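Local coordinates for protein Na Glutathione S-transferase 1 (Necator americanus, PDB 2ON7) that probably conjugates glutathione to electrophilic compounds, as a glutathione S-transferase of the human hookworm, at residues F75-K80 with D151-V156; L24-F29 with I191-K196. One frame throughout, in Å; residues are numbered along the deposited sequence.

Contact 1 of 2, residues F75-K80 with D151-V156; sequences FGFAGK and DSLTWV
The loop that carries the chain from the thioredoxin-like domain into the helical domain lies against the start of helix 155-168, and F77 with W155 makes the join. The carbonyl of F77 is pinned by the backbone N-H of W155, with F77 O 2.8 Å from W155 N. The approach is close to the line of the carbonyl bond (160° at the oxygen), though the bond is bent at the hydrogen (N-H...O 141°). The same oxygen also meets T154 CA at 3.1 Å in a CA-H...O contact and W155 CD1 at 3.4 Å, in the plane of the indole at its edge. W155 CG stands between its own backbone N and carbonyl carbon (chi1 63°), which brings the pyrrole edge up to the loop. There a water bridges the two segments: it accepts from W155 NE1 at 2.9 Å and lies at the same distance from A78 O, to which it can donate. Beside this polar seam L153 CD1 presses obliquely on F77 CD1 at 3.3 Å, a tight apolar contact, while T154 CG2 backs onto G79. Farther out, K80 NZ and D151 OD2 stand 4.4 Å apart, opposite charges that probably attract but are too distant for a salt bridge. Beyond the loop, W155 packs among L65, C68 and A72 of helix 64-75 and V88, D89 and A92 of helix 82-109. T154 N bonds to D157 OD1, consistent with the N-capping box, Ser/Thr-X-X-Asp, that opens this helix in the glutathione transferase fold.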
ATOM      1  N   PHE A  75      13.518  11.614   8.407  1.00  7.49           N
ATOM      2  CA  PHE A  75      13.604  12.073   9.809  1.00  8.39           C
ATOM      3  C   PHE A  75      13.728  10.937  10.808  1.00  8.12           C
ATOM      4  O   PHE A  75      13.659  11.161  11.999  1.00  7.53           O
ATOM      5  CB  PHE A  75      12.423  12.999  10.177  1.00  8.08           C
ATOM      6  CG  PHE A  75      12.237  14.128   9.205  1.00  9.67           C
ATOM      7  CD1 PHE A  75      11.136  14.144   8.323  1.00  7.22           C
ATOM      8  CD2 PHE A  75      13.200  15.139   9.104  1.00  9.75           C
ATOM      9  CE1 PHE A  75      10.977  15.147   7.418  1.00  2.16           C
ATOM     10  CE2 PHE A  75      13.055  16.157   8.158  1.00  8.53           C
ATOM     11  CZ  PHE A  75      11.957  16.161   7.325  1.00  5.99           C
ATOM     12  N   GLY A  76      13.925   9.723  10.295  1.00  8.63           N
ATOM     13  CA  GLY A  76      14.212   8.566  11.113  1.00  8.73           C
ATOM     14  C   GLY A  76      13.058   8.017  11.930  1.00  9.33           C
ATOM     15  O   GLY A  76      13.271   7.621  13.081  1.00 10.41           O
ATOM     16  N   PHE A  77      11.856   7.957  11.337  1.00  8.76           N
ATOM     17  CA  PHE A  77      10.692   7.312  11.939  1.00  8.18           C
ATOM     18  C   PHE A  77      10.199   6.150  11.044  1.00  8.68           C
ATOM     19  O   PHE A  77       8.983   5.810  11.031  1.00  8.43           O
ATOM     20  CB  PHE A  77       9.558   8.315  12.158  1.00  8.30           C
ATOM     21  CG  PHE A  77       9.914   9.487  13.072  1.00  8.95           C
ATOM     22  CD1 PHE A  77       9.921   9.337  14.455  1.00  7.90           C
ATOM     23  CD2 PHE A  77      10.193  10.751  12.538  1.00  7.02           C
ATOM     24  CE1 PHE A  77      10.242  10.413  15.313  1.00  6.34           C
ATOM     25  CE2 PHE A  77      10.511  11.816  13.380  1.00  9.06           C
ATOM     26  CZ  PHE A  77      10.540  11.645  14.777  1.00  7.17           C
ATOM     27  N   ALA A  78      11.134   5.538  10.309  1.00  8.14           N
ATOM     28  CA  ALA A  78      10.794   4.476   9.365  1.00  8.54           C
ATOM     29  C   ALA A  78      11.052   3.086   9.936  1.00  8.50           C
ATOM     30  O   ALA A  78      10.495   2.094   9.440  1.00  9.03           O
ATOM     31  CB  ALA A  78      11.555   4.648   8.020  1.00  8.13           C
ATOM     32  N   GLY A  79      11.886   3.015  10.970  1.00  8.12           N
ATOM     33  CA  GLY A  79      12.450   1.732  11.411  1.00  7.49           C
ATOM     34  C   GLY A  79      13.967   1.823  11.443  1.00  7.50           C
ATOM     35  O   GLY A  79      14.581   2.655  10.756  1.00  5.90           O
ATOM     36  N   LYS A  80      14.565   0.971  12.270  1.00  8.73           N
ATOM     37  CA  LYS A  80      15.986   1.054  12.594  1.00  9.93           C
ATOM     38  C   LYS A  80      16.848   0.170  11.691  1.00  9.66           C
ATOM     39  O   LYS A  80      18.093   0.187  11.766  1.00  9.41           O
ATOM     40  CB  LYS A  80      16.205   0.715  14.072  1.00 10.89           C
ATOM     41  CG  LYS A  80      15.659   1.757  15.054  1.00 13.59           C
ATOM     42  CD  LYS A  80      16.560   3.000  15.208  1.00 17.10           C
ATOM     43  CE  LYS A  80      16.235   3.823  16.498  1.00 15.82           C
ATOM     44  NZ  LYS A  80      16.286   3.052  17.789  1.00 15.22           N
ATOM     45  N   ASP A 151      11.409  -0.573  19.420  1.00 12.55           N
ATOM     46  CA  ASP A 151      11.143   0.069  20.702  1.00 12.63           C
ATOM     47  C   ASP A 151      11.237   1.571  20.560  1.00 12.55           C
ATOM     48  O   ASP A 151      11.600   2.288  21.516  1.00 13.43           O
ATOM     49  CB  ASP A 151      12.142  -0.415  21.760  1.00 12.94           C
ATOM     50  CG  ASP A 151      13.596  -0.269  21.303  1.00 12.48           C
ATOM     51  OD1 ASP A 151      14.469  -0.600  22.119  1.00 14.15           O
ATOM     52  OD2 ASP A 151      13.859   0.161  20.137  1.00 12.71           O
ATOM     53  N   SER A 152      10.920   2.037  19.365  1.00 11.45           N
ATOM     54  CA  SER A 152      10.913   3.440  19.067  1.00 11.53           C
ATOM     55  C   SER A 152       9.710   3.738  18.158  1.00 11.88           C
ATOM     56  O   SER A 152       9.214   2.830  17.453  1.00 11.90           O
ATOM     57  CB  SER A 152      12.233   3.826  18.391  1.00 10.80           C
ATOM     58  OG  SER A 152      12.330   3.216  17.119  1.00 13.05           O
ATOM     59  N   LEU A 153       9.246   4.991  18.179  1.00 11.80           N
ATOM     60  CA  LEU A 153       8.177   5.462  17.297  1.00 11.70           C
ATOM     61  C   LEU A 153       8.553   5.233  15.831  1.00 11.34           C
ATOM     62  O   LEU A 153       9.675   5.520  15.417  1.00 12.12           O
ATOM     63  CB  LEU A 153       7.899   6.975  17.558  1.00 12.47           C
ATOM     64  CG  LEU A 153       6.849   7.850  16.822  1.00 13.44           C
ATOM     65  CD1 LEU A 153       7.086   7.937  15.320  1.00 16.65           C
ATOM     66  CD2 LEU A 153       5.385   7.367  17.035  1.00 16.27           C
ATOM     67  N   THR A 154       7.613   4.697  15.064  1.00 10.94           N
ATOM     68  CA  THR A 154       7.680   4.688  13.611  1.00 10.33           C
ATOM     69  C   THR A 154       6.360   5.258  13.107  1.00 10.11           C
ATOM     70  O   THR A 154       5.415   5.393  13.890  1.00 10.62           O
ATOM     71  CB  THR A 154       7.851   3.255  13.034  1.00  9.57           C
ATOM     72  OG1 THR A 154       6.639   2.523  13.225  1.00  9.92           O
ATOM     73  CG2 THR A 154       9.016   2.500  13.685  1.00  8.57           C
ATOM     74  N   TRP A 155       6.279   5.564  11.811  1.00  9.22           N
ATOM     75  CA  TRP A 155       5.075   6.161  11.215  1.00  8.30           C
ATOM     76  C   TRP A 155       3.776   5.363  11.329  1.00  9.65           C
ATOM     77  O   TRP A 155       2.710   5.977  11.308  1.00 11.12           O
ATOM     78  CB  TRP A 155       5.320   6.589   9.731  1.00  7.83           C
ATOM     79  CG  TRP A 155       5.654   5.512   8.718  1.00  5.84           C
ATOM     80  CD1 TRP A 155       6.869   4.892   8.536  1.00  5.67           C
ATOM     81  CD2 TRP A 155       4.785   4.980   7.696  1.00  4.42           C
ATOM     82  NE1 TRP A 155       6.785   3.993   7.491  1.00  5.44           N
ATOM     83  CE2 TRP A 155       5.522   4.034   6.963  1.00  2.50           C
ATOM     84  CE3 TRP A 155       3.442   5.213   7.341  1.00  7.71           C
ATOM     85  CZ2 TRP A 155       4.960   3.300   5.900  1.00  7.30           C
ATOM     86  CZ3 TRP A 155       2.878   4.500   6.269  1.00  6.17           C
ATOM     87  CH2 TRP A 155       3.649   3.557   5.552  1.00  7.07           C
ATOM     88  N   VAL A 156       3.807   4.016  11.381  1.00 10.64           N
ATOM     89  CA  VAL A 156       2.542   3.275  11.599  1.00  9.55           C
ATOM     90  C   VAL A 156       1.900   3.587  12.952  1.00  8.79           C
ATOM     91  O   VAL A 156       0.681   3.623  13.046  1.00  8.93           O
ATOM     92  CB  VAL A 156       2.633   1.726  11.640  1.00 10.01           C
ATOM     93  CG1 VAL A 156       1.977   1.115  10.445  1.00 10.61           C
ATOM     94  CG2 VAL A 156       3.976   1.213  12.000  1.00  8.80           C
TER
HETATM   95  O   HOH W   1       8.844   2.057   7.056  1.00  2.00           O

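Contact 2 of 2, residues L24-F29 with I191-K196; sequences LADQEF and IPKLKK
K193 and D26 form a salt bridge at the surface, with K193 NZ 2.8 Å from D26 OD2. The ammonium does not lie in the carboxylate plane; it comes to the oxygen from above, 44° out of it, and K193 NZ is also 3.3 Å from D26 CB. K193 manages this span because its chain is extended beyond CG, crossing the aspartate at about a right angle and carrying CE to within 3.2 Å of D26 OD2. On the way its aliphatic part passes the backbone of the other segment, K193 CD coming 3.8 Å from L24 O. Both charged residues also touch a crystal neighbour, so the lattice may influence how they are posed here. D26 belongs to a Schellman motif: it leaves helix 16-25 with a positive phi of 65°. I191, for its part, holds the N-cap position of helix 192-200, its carbonyl oxygen accepting K195 N at 2.9 Å and, more weakly, L194 N. One helix terminus of the thioredoxin-like domain is thereby set against the opening turn of a helix of the all-helical domain. Next to the ion pair the join turns apolar. Although the CB of L24 points away from 191-196, CG turned anti to the carbonyl carbon (chi1 -77°) lets the CD2 methyl reach I191 CG2 at 4.1 Å, the two side chains crossing roughly perpendicular. The same L24 CD2 lies 4.4 Å from L194 CB, whose side chain runs on to Q20 of helix 16-25, while I191 reaches L153.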
ATOM      1  N   LEU A  24       6.700  15.854  14.541  1.00  9.00           N
ATOM      2  CA  LEU A  24       7.714  15.094  15.294  1.00  9.89           C
ATOM      3  C   LEU A  24       9.186  15.508  14.974  1.00  9.68           C
ATOM      4  O   LEU A  24      10.102  15.280  15.758  1.00  9.32           O
ATOM      5  CB  LEU A  24       7.510  13.604  15.103  1.00 10.72           C
ATOM      6  CG  LEU A  24       6.375  12.920  15.868  1.00 13.45           C
ATOM      7  CD1 LEU A  24       6.241  11.522  15.292  1.00 14.35           C
ATOM      8  CD2 LEU A  24       6.616  12.843  17.386  1.00 14.48           C
ATOM      9  N   ALA A  25       9.404  16.103  13.812  1.00  9.62           N
ATOM     10  CA  ALA A  25      10.740  16.401  13.373  1.00 10.11           C
ATOM     11  C   ALA A  25      11.039  17.890  13.505  1.00 10.23           C
ATOM     12  O   ALA A  25      12.142  18.330  13.230  1.00 10.29           O
ATOM     13  CB  ALA A  25      10.913  15.917  11.927  1.00  9.42           C
ATOM     14  N   ASP A  26      10.038  18.664  13.904  1.00 11.29           N
ATOM     15  CA  ASP A  26      10.171  20.125  14.052  1.00 12.54           C
ATOM     16  C   ASP A  26      10.426  20.738  12.671  1.00 11.90           C
ATOM     17  O   ASP A  26      11.204  21.675  12.524  1.00 12.94           O
ATOM     18  CB  ASP A  26      11.312  20.466  15.031  1.00 13.35           C
ATOM     19  CG  ASP A  26      10.909  21.474  16.108  1.00 17.58           C
ATOM     20  OD1 ASP A  26      11.347  22.657  16.055  1.00 19.09           O
ATOM     21  OD2 ASP A  26      10.173  21.077  17.044  1.00 23.06           O
ATOM     22  N   GLN A  27       9.772  20.188  11.665  1.00 11.54           N
ATOM     23  CA  GLN A  27       9.989  20.566  10.280  1.00 11.45           C
ATOM     24  C   GLN A  27       8.847  21.434   9.804  1.00 11.57           C
ATOM     25  O   GLN A  27       7.730  20.981   9.658  1.00 12.37           O
ATOM     26  CB  GLN A  27      10.088  19.307   9.378  1.00 11.36           C
ATOM     27  CG  GLN A  27      10.438  19.586   7.916  1.00  8.92           C
ATOM     28  CD  GLN A  27      11.788  20.295   7.715  1.00  8.11           C
ATOM     29  OE1 GLN A  27      11.847  21.374   7.173  1.00 10.17           O
ATOM     30  NE2 GLN A  27      12.855  19.682   8.151  1.00  9.09           N
ATOM     31  N   GLU A  28       9.161  22.688   9.579  1.00 11.78           N
ATOM     32  CA  GLU A  28       8.322  23.625   8.880  1.00 11.97           C
ATOM     33  C   GLU A  28       7.913  23.064   7.537  1.00 10.23           C
ATOM     34  O   GLU A  28       8.718  22.496   6.818  1.00  9.95           O
ATOM     35  CB  GLU A  28       9.105  24.935   8.631  1.00 12.84           C
ATOM     36  CG  GLU A  28       8.358  25.985   7.760  1.00 17.02           C
ATOM     37  CD  GLU A  28       7.270  26.760   8.559  1.00 20.75           C
ATOM     38  OE1 GLU A  28       6.051  26.552   8.285  1.00 19.53           O
ATOM     39  OE2 GLU A  28       7.644  27.570   9.457  1.00 19.46           O
ATOM     40  N   PHE A  29       6.643  23.259   7.215  1.00  8.95           N
ATOM     41  CA  PHE A  29       6.133  22.973   5.919  1.00  7.83           C
ATOM     42  C   PHE A  29       4.976  23.904   5.652  1.00  7.48           C
ATOM     43  O   PHE A  29       4.393  24.465   6.573  1.00  5.95           O
ATOM     44  CB  PHE A  29       5.704  21.502   5.783  1.00  7.20           C
ATOM     45  CG  PHE A  29       4.549  21.105   6.670  1.00  6.46           C
ATOM     46  CD1 PHE A  29       3.326  20.723   6.114  1.00  3.66           C
ATOM     47  CD2 PHE A  29       4.705  21.033   8.058  1.00  4.06           C
ATOM     48  CE1 PHE A  29       2.266  20.351   6.956  1.00  3.81           C
ATOM     49  CE2 PHE A  29       3.653  20.655   8.884  1.00  2.00           C
ATOM     50  CZ  PHE A  29       2.441  20.326   8.346  1.00  2.13           C
ATOM     51  N   ILE A 191       3.013  11.697  23.393  1.00  8.14           N
ATOM     52  CA  ILE A 191       4.399  12.038  23.076  1.00  9.82           C
ATOM     53  C   ILE A 191       4.481  13.562  22.822  1.00 10.49           C
ATOM     54  O   ILE A 191       3.882  14.053  21.845  1.00  9.99           O
ATOM     55  CB  ILE A 191       4.929  11.244  21.835  1.00 10.52           C
ATOM     56  CG1 ILE A 191       5.011   9.733  22.147  1.00  9.71           C
ATOM     57  CG2 ILE A 191       6.277  11.811  21.371  1.00 10.92           C
ATOM     58  CD1 ILE A 191       5.260   8.852  20.885  1.00 10.49           C
ATOM     59  N   PRO A 192       5.223  14.302  23.691  1.00 10.43           N
ATOM     60  CA  PRO A 192       5.108  15.756  23.802  1.00 10.77           C
ATOM     61  C   PRO A 192       4.920  16.549  22.499  1.00 11.70           C
ATOM     62  O   PRO A 192       3.928  17.282  22.407  1.00 11.84           O
ATOM     63  CB  PRO A 192       6.385  16.160  24.560  1.00 11.20           C
ATOM     64  CG  PRO A 192       6.620  14.991  25.508  1.00 10.15           C
ATOM     65  CD  PRO A 192       6.232  13.764  24.637  1.00 11.04           C
ATOM     66  N   LYS A 193       5.816  16.406  21.512  1.00 11.75           N
ATOM     67  CA  LYS A 193       5.678  17.135  20.248  1.00 12.53           C
ATOM     68  C   LYS A 193       4.430  16.755  19.453  1.00 12.22           C
ATOM     69  O   LYS A 193       3.908  17.571  18.700  1.00 12.58           O
ATOM     70  CB  LYS A 193       6.922  16.957  19.339  1.00 13.24           C
ATOM     71  CG  LYS A 193       8.074  17.944  19.587  1.00 13.69           C
ATOM     72  CD  LYS A 193       9.198  17.670  18.608  1.00 13.97           C
ATOM     73  CE  LYS A 193      10.438  18.494  18.927  1.00 17.42           C
ATOM     74  NZ  LYS A 193      11.309  18.591  17.701  1.00 18.48           N
ATOM     75  N   LEU A 194       3.998  15.504  19.561  1.00 11.48           N
ATOM     76  CA  LEU A 194       2.734  15.079  18.958  1.00 11.60           C
ATOM     77  C   LEU A 194       1.558  15.750  19.698  1.00 11.00           C
ATOM     78  O   LEU A 194       0.695  16.366  19.074  1.00 11.08           O
ATOM     79  CB  LEU A 194       2.581  13.549  19.036  1.00 11.47           C
ATOM     80  CG  LEU A 194       2.024  12.753  17.846  1.00 13.27           C
ATOM     81  CD1 LEU A 194       1.186  11.558  18.291  1.00 12.61           C
ATOM     82  CD2 LEU A 194       1.218  13.617  16.884  1.00 15.51           C
ATOM     83  N   LYS A 195       1.560  15.620  21.029  1.00 10.22           N
ATOM     84  CA  LYS A 195       0.576  16.234  21.939  1.00 10.10           C
ATOM     85  C   LYS A 195       0.357  17.727  21.670  1.00  9.62           C
ATOM     86  O   LYS A 195      -0.780  18.172  21.533  1.00  8.91           O
ATOM     87  CB  LYS A 195       1.007  16.005  23.402  1.00 10.21           C
ATOM     88  CG  LYS A 195       0.071  16.538  24.457  1.00 11.48           C
ATOM     89  CD  LYS A 195       0.280  15.744  25.748  1.00 17.30           C
ATOM     90  CE  LYS A 195      -0.957  15.734  26.632  1.00 17.63           C
ATOM     91  NZ  LYS A 195      -1.083  17.000  27.415  1.00 20.73           N
ATOM     92  N   LYS A 196       1.458  18.481  21.622  1.00  9.42           N
ATOM     93  CA  LYS A 196       1.464  19.866  21.159  1.00  9.34           C
ATOM     94  C   LYS A 196       0.690  20.065  19.802  1.00  8.76           C
ATOM     95  O   LYS A 196      -0.226  20.926  19.736  1.00  8.23           O
ATOM     96  CB  LYS A 196       2.901  20.425  21.124  1.00  9.68           C
ATOM     97  CG  LYS A 196       2.952  21.900  20.680  1.00 10.83           C
ATOM     98  CD  LYS A 196       4.152  22.686  21.216  1.00 11.69           C
ATOM     99  CE  LYS A 196       4.126  24.137  20.692  1.00 12.19           C
ATOM    100  NZ  LYS A 196       4.094  24.163  19.143  1.00 13.37           N
TER

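How the contacts relate
Contacts 1 and 2 have their centres about 14 Å apart and touch one another, both joining the thioredoxin-like part of the chain to the helical part. L24 is the shared piece: its CB lies 3.6 Å from F77 CZ and its CD1 3.7 Å from L153 CD1, so one leucine packs against both segments of contact 1. Alongside, F75 CG meets A25 CB at 3.5 Å. In sequence, contact 2 encloses contact 1, tying the end of helix 16-25 to the last helix. Neither contact holds a bound ligand; in this family the glutathione site is formed mainly by residues of the thioredoxin-like domain, and these joints hold the linker and helix 16-25 against the helical domain.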